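Local coordinates for protein carboxylic ester hydrolase (Aspergillus niger, PDB 7K4O) that hydrolyses carboxylic esters as a serine esterase of the tannase family, probably releasing gallic acid from tannins, at residues A[211-219]-A[386-397]. Numbering follows the deposited sequence.
Sequences PAFRWSFQQ and GLQEYYSTLQTT. With GDE (3,4,5-trihydroxybenzoic acid), chain J.
The indole of W215 is packed on both faces: L394 CD1 makes a CH-pi contact 3.9 Å from the centroid of the five-membered ring, while the opposite face carries Q219 NE2, 3.2 Å above the plane toward the rim. The F217 ring meets L387 CB at its edge, and Q395 NE2 approaches it obliquely. In this alpha/beta-hydrolase fold, the contact illustrates how a buried helix start can be held by a loop remote in sequence. Helix 215-221 follows R214, its N-cap residue, and packs against the end of helix 376-390 and the loop beyond it, the axes of segments 215-219 and 386-390 approaching to 9.1 Å. There S216 CB lies only 3.4 Å from G386 C, and S216 OG is hydrogen-bonded to M383 O. The helix start held here leads directly into Q218 and Q219, whose side-chain amides bind hydroxyls of the bound gallate. Q395 accepts all three hydrogen bonds across the contact. Its carbonyl receives weak bonds from the backbone N of R214 and W215, whereas its side chain, bent at chi2 (71°), turns the amide back toward the first helical turn. There S216 N donates to Q395 OE1 over 3.0 Å, nearly straight at 165°, with the donor 26° off the plane of that side-chain carbonyl.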
loop_
_atom_site.group_PDB
_atom_site.type_symbol
_atom_site.label_atom_id
_atom_site.label_comp_id
_atom_site.label_asym_id
_atom_site.label_seq_id
_atom_site.Cartn_x
_atom_site.Cartn_y
_atom_site.Cartn_z
ATOM N N PRO A 211 0.987 0.413 2.905
ATOM C CA PRO A 211 0.572 -0.977 2.952
ATOM C C PRO A 211 -0.746 -1.192 3.709
ATOM O O PRO A 211 -0.904 -0.628 4.817
ATOM C CB PRO A 211 1.757 -1.661 3.629
ATOM C CG PRO A 211 2.396 -0.593 4.481
ATOM C CD PRO A 211 2.214 0.664 3.673
ATOM N N ALA A 212 -1.570 -2.083 3.167
ATOM C CA ALA A 212 -2.810 -2.541 3.830
ATOM C C ALA A 212 -2.519 -3.616 4.885
ATOM O O ALA A 212 -3.239 -4.643 4.922
ATOM C CB ALA A 212 -3.777 -2.982 2.809
ATOM N N PHE A 213 -1.494 -3.391 5.709
ATOM C CA PHE A 213 -1.192 -4.311 6.831
ATOM C C PHE A 213 -2.032 -3.893 8.064
ATOM O O PHE A 213 -2.940 -3.043 7.976
ATOM C CB PHE A 213 0.306 -4.413 7.042
ATOM C CG PHE A 213 1.048 -3.154 7.392
ATOM C CD1 PHE A 213 0.415 -1.995 7.770
ATOM C CD2 PHE A 213 2.447 -3.179 7.355
ATOM C CE1 PHE A 213 1.164 -0.888 8.157
ATOM C CE2 PHE A 213 3.187 -2.059 7.692
ATOM C CZ PHE A 213 2.544 -0.948 8.159
ATOM N N ARG A 214 -1.754 -4.527 9.187
ATOM C CA ARG A 214 -2.556 -4.392 10.425
ATOM C C ARG A 214 -4.010 -4.693 10.068
ATOM O O ARG A 214 -4.922 -3.959 10.488
ATOM C CB ARG A 214 -2.341 -3.019 11.070
ATOM C CG ARG A 214 -2.636 -3.008 12.556
ATOM C CD ARG A 214 -2.262 -1.700 13.218
ATOM N NE ARG A 214 -0.796 -1.522 13.193
ATOM C CZ ARG A 214 -0.109 -0.658 12.436
ATOM N NH1 ARG A 214 -0.717 0.176 11.624
ATOM N NH2 ARG A 214 1.200 -0.722 12.472
ATOM N N TRP A 215 -4.234 -5.810 9.384
ATOM C CA TRP A 215 -5.468 -6.172 8.677
ATOM C C TRP A 215 -6.744 -5.901 9.509
ATOM O O TRP A 215 -7.636 -5.212 8.987
ATOM C CB TRP A 215 -5.409 -7.636 8.248
ATOM C CG TRP A 215 -6.552 -7.983 7.345
ATOM C CD1 TRP A 215 -7.771 -8.503 7.668
ATOM C CD2 TRP A 215 -6.516 -7.925 5.912
ATOM N NE1 TRP A 215 -8.512 -8.668 6.540
ATOM C CE2 TRP A 215 -7.782 -8.342 5.436
ATOM C CE3 TRP A 215 -5.553 -7.504 4.976
ATOM C CZ2 TRP A 215 -8.100 -8.323 4.082
ATOM C CZ3 TRP A 215 -5.863 -7.512 3.642
ATOM C CH2 TRP A 215 -7.119 -7.915 3.196
ATOM N N SER A 216 -6.825 -6.442 10.724
ATOM C CA SER A 216 -8.108 -6.388 11.467
ATOM C C SER A 216 -8.446 -4.926 11.783
ATOM O O SER A 216 -9.650 -4.637 11.957
ATOM C CB SER A 216 -8.056 -7.294 12.713
ATOM O OG SER A 216 -7.143 -6.804 13.681
ATOM N N PHE A 217 -7.461 -4.065 11.988
ATOM C CA PHE A 217 -7.703 -2.653 12.358
ATOM C C PHE A 217 -7.966 -1.879 11.082
ATOM O O PHE A 217 -8.919 -1.115 10.996
ATOM C CB PHE A 217 -6.519 -2.109 13.146
ATOM C CG PHE A 217 -6.408 -2.607 14.566
ATOM C CD1 PHE A 217 -6.079 -3.924 14.849
ATOM C CD2 PHE A 217 -6.716 -1.776 15.631
ATOM C CE1 PHE A 217 -6.064 -4.396 16.144
ATOM C CE2 PHE A 217 -6.641 -2.234 16.928
ATOM C CZ PHE A 217 -6.323 -3.536 17.184
ATOM N N GLN A 218 -7.146 -2.093 10.043
ATOM C CA GLN A 218 -7.229 -1.315 8.797
ATOM C C GLN A 218 -8.569 -1.587 8.121
ATOM O O GLN A 218 -9.200 -0.654 7.605
ATOM C CB GLN A 218 -6.075 -1.717 7.869
ATOM C CG GLN A 218 -6.280 -1.271 6.423
ATOM C CD GLN A 218 -6.591 0.208 6.250
ATOM O OE1 GLN A 218 -6.197 1.025 7.078
ATOM N NE2 GLN A 218 -7.218 0.514 5.123
ATOM N N GLN A 219 -9.020 -2.859 7.994
ATOM C CA GLN A 219 -10.241 -3.119 7.227
ATOM C C GLN A 219 -11.457 -2.616 8.043
ATOM O O GLN A 219 -12.366 -1.979 7.478
ATOM C CB GLN A 219 -10.433 -4.593 6.886
ATOM C CG GLN A 219 -9.249 -5.260 6.164
ATOM C CD GLN A 219 -8.738 -4.470 4.991
ATOM O OE1 GLN A 219 -9.487 -3.726 4.349
ATOM N NE2 GLN A 219 -7.469 -4.730 4.625
ATOM N N GLY A 386 -10.299 -10.118 15.263
ATOM C CA GLY A 386 -9.589 -10.367 13.994
ATOM C C GLY A 386 -8.085 -10.410 14.180
ATOM O O GLY A 386 -7.402 -11.079 13.398
ATOM N N LEU A 387 -7.557 -9.683 15.148
ATOM C CA LEU A 387 -6.095 -9.719 15.426
ATOM C C LEU A 387 -5.695 -11.149 15.751
ATOM O O LEU A 387 -4.701 -11.641 15.189
ATOM C CB LEU A 387 -5.781 -8.737 16.564
ATOM C CG LEU A 387 -4.362 -8.757 17.090
ATOM C CD1 LEU A 387 -3.376 -8.423 15.955
ATOM C CD2 LEU A 387 -4.199 -7.770 18.241
ATOM N N GLN A 388 -6.445 -11.822 16.620
ATOM C CA GLN A 388 -6.109 -13.227 16.976
ATOM C C GLN A 388 -6.288 -14.117 15.740
ATOM O O GLN A 388 -5.431 -14.986 15.471
ATOM C CB GLN A 388 -6.939 -13.692 18.182
ATOM C CG GLN A 388 -6.610 -15.110 18.595
ATOM C CD GLN A 388 -7.267 -15.580 19.878
ATOM O OE1 GLN A 388 -8.180 -14.914 20.438
ATOM N NE2 GLN A 388 -6.831 -16.747 20.321
ATOM N N GLU A 389 -7.405 -13.994 15.047
ATOM C CA GLU A 389 -7.786 -14.934 13.965
ATOM C C GLU A 389 -6.799 -14.818 12.785
ATOM O O GLU A 389 -6.444 -15.866 12.207
ATOM C CB GLU A 389 -9.220 -14.634 13.537
ATOM C CG GLU A 389 -9.727 -15.453 12.355
ATOM C CD GLU A 389 -11.260 -15.422 12.220
ATOM O OE1 GLU A 389 -11.930 -14.492 12.809
ATOM O OE2 GLU A 389 -11.793 -16.293 11.491
ATOM N N TYR A 390 -6.345 -13.607 12.481
ATOM C CA TYR A 390 -5.566 -13.346 11.238
ATOM C C TYR A 390 -4.112 -13.011 11.538
ATOM O O TYR A 390 -3.353 -12.754 10.548
ATOM C CB TYR A 390 -6.308 -12.322 10.355
ATOM C CG TYR A 390 -7.578 -12.896 9.775
ATOM C CD1 TYR A 390 -7.544 -14.021 8.990
ATOM C CD2 TYR A 390 -8.834 -12.400 10.108
ATOM C CE1 TYR A 390 -8.681 -14.658 8.534
ATOM C CE2 TYR A 390 -9.978 -13.018 9.635
ATOM C CZ TYR A 390 -9.918 -14.127 8.823
ATOM O OH TYR A 390 -11.025 -14.783 8.394
ATOM N N TYR A 391 -3.669 -13.105 12.784
ATOM C CA TYR A 391 -2.269 -12.771 13.181
ATOM C C TYR A 391 -1.274 -13.443 12.235
ATOM O O TYR A 391 -0.315 -12.793 11.787
ATOM C CB TYR A 391 -1.964 -13.274 14.604
ATOM C CG TYR A 391 -1.013 -12.408 15.390
ATOM C CD1 TYR A 391 0.358 -12.495 15.225
ATOM C CD2 TYR A 391 -1.500 -11.539 16.335
ATOM C CE1 TYR A 391 1.206 -11.669 15.958
ATOM C CE2 TYR A 391 -0.666 -10.744 17.094
ATOM C CZ TYR A 391 0.678 -10.752 16.836
ATOM O OH TYR A 391 1.428 -9.905 17.618
ATOM N N SER A 392 -1.459 -14.738 11.992
ATOM C CA SER A 392 -0.506 -15.623 11.270
ATOM C C SER A 392 -0.645 -15.531 9.746
ATOM O O SER A 392 0.187 -16.161 9.040
ATOM C CB SER A 392 -0.645 -17.056 11.714
ATOM O OG SER A 392 -0.257 -17.218 13.057
ATOM N N THR A 393 -1.659 -14.859 9.206
ATOM C CA THR A 393 -1.948 -14.882 7.747
ATOM C C THR A 393 -2.020 -13.440 7.245
ATOM O O THR A 393 -1.070 -12.949 6.638
ATOM C CB THR A 393 -3.210 -15.713 7.392
ATOM O OG1 THR A 393 -4.285 -15.237 8.226
ATOM C CG2 THR A 393 -3.011 -17.196 7.614
ATOM N N LEU A 394 -3.116 -12.720 7.487
ATOM C CA LEU A 394 -3.345 -11.413 6.824
ATOM C C LEU A 394 -2.815 -10.246 7.658
ATOM O O LEU A 394 -2.615 -9.190 7.058
ATOM C CB LEU A 394 -4.848 -11.260 6.577
ATOM C CG LEU A 394 -5.433 -12.240 5.570
ATOM C CD1 LEU A 394 -6.931 -12.027 5.490
ATOM C CD2 LEU A 394 -4.813 -12.031 4.233
ATOM N N GLN A 395 -2.658 -10.371 8.984
ATOM C CA GLN A 395 -2.380 -9.216 9.847
ATOM C C GLN A 395 -1.143 -8.469 9.341
ATOM O O GLN A 395 -1.173 -7.247 9.279
ATOM C CB GLN A 395 -2.258 -9.587 11.328
ATOM C CG GLN A 395 -2.314 -8.352 12.227
ATOM C CD GLN A 395 -3.661 -7.693 12.314
ATOM O OE1 GLN A 395 -4.647 -8.165 11.744
ATOM N NE2 GLN A 395 -3.707 -6.568 13.033
ATOM N N THR A 396 -0.077 -9.201 9.047
ATOM C CA THR A 396 1.150 -8.656 8.412
ATOM C C THR A 396 1.775 -7.542 9.257
ATOM O O THR A 396 2.209 -6.539 8.666
ATOM C CB THR A 396 0.878 -8.229 6.966
ATOM O OG1 THR A 396 0.019 -9.162 6.331
ATOM C CG2 THR A 396 2.172 -8.124 6.192
ATOM N N THR A 397 1.860 -7.718 10.582
ATOM C CA THR A 397 2.529 -6.732 11.422
ATOM C C THR A 397 3.577 -7.365 12.303
ATOM O O THR A 397 3.938 -6.748 13.296
ATOM C CB THR A 397 1.567 -5.912 12.278
ATOM O OG1 THR A 397 0.718 -6.863 12.963
ATOM C CG2 THR A 397 0.834 -4.961 11.377
HETATM O OAA GDE J . -5.115 -2.127 -2.349
HETATM O OAB GDE J . -6.120 -0.168 -2.575
HETATM O OAC GDE J . -7.255 -3.987 1.942
HETATM O OAD GDE J . -7.912 0.742 2.128
HETATM O OAE GDE J . -8.164 -1.670 3.254
HETATM C CAF GDE J . -6.555 -2.607 0.026
HETATM C CAG GDE J . -6.889 -0.191 0.117
HETATM C CAH GDE J . -5.871 -1.208 -1.910
HETATM C CAI GDE J . -7.125 -2.733 1.302
HETATM C CAJ GDE J . -7.500 -0.321 1.391
HETATM C CAK GDE J . -6.506 -1.347 -0.546
HETATM C CAL GDE J . -7.583 -1.561 1.964
#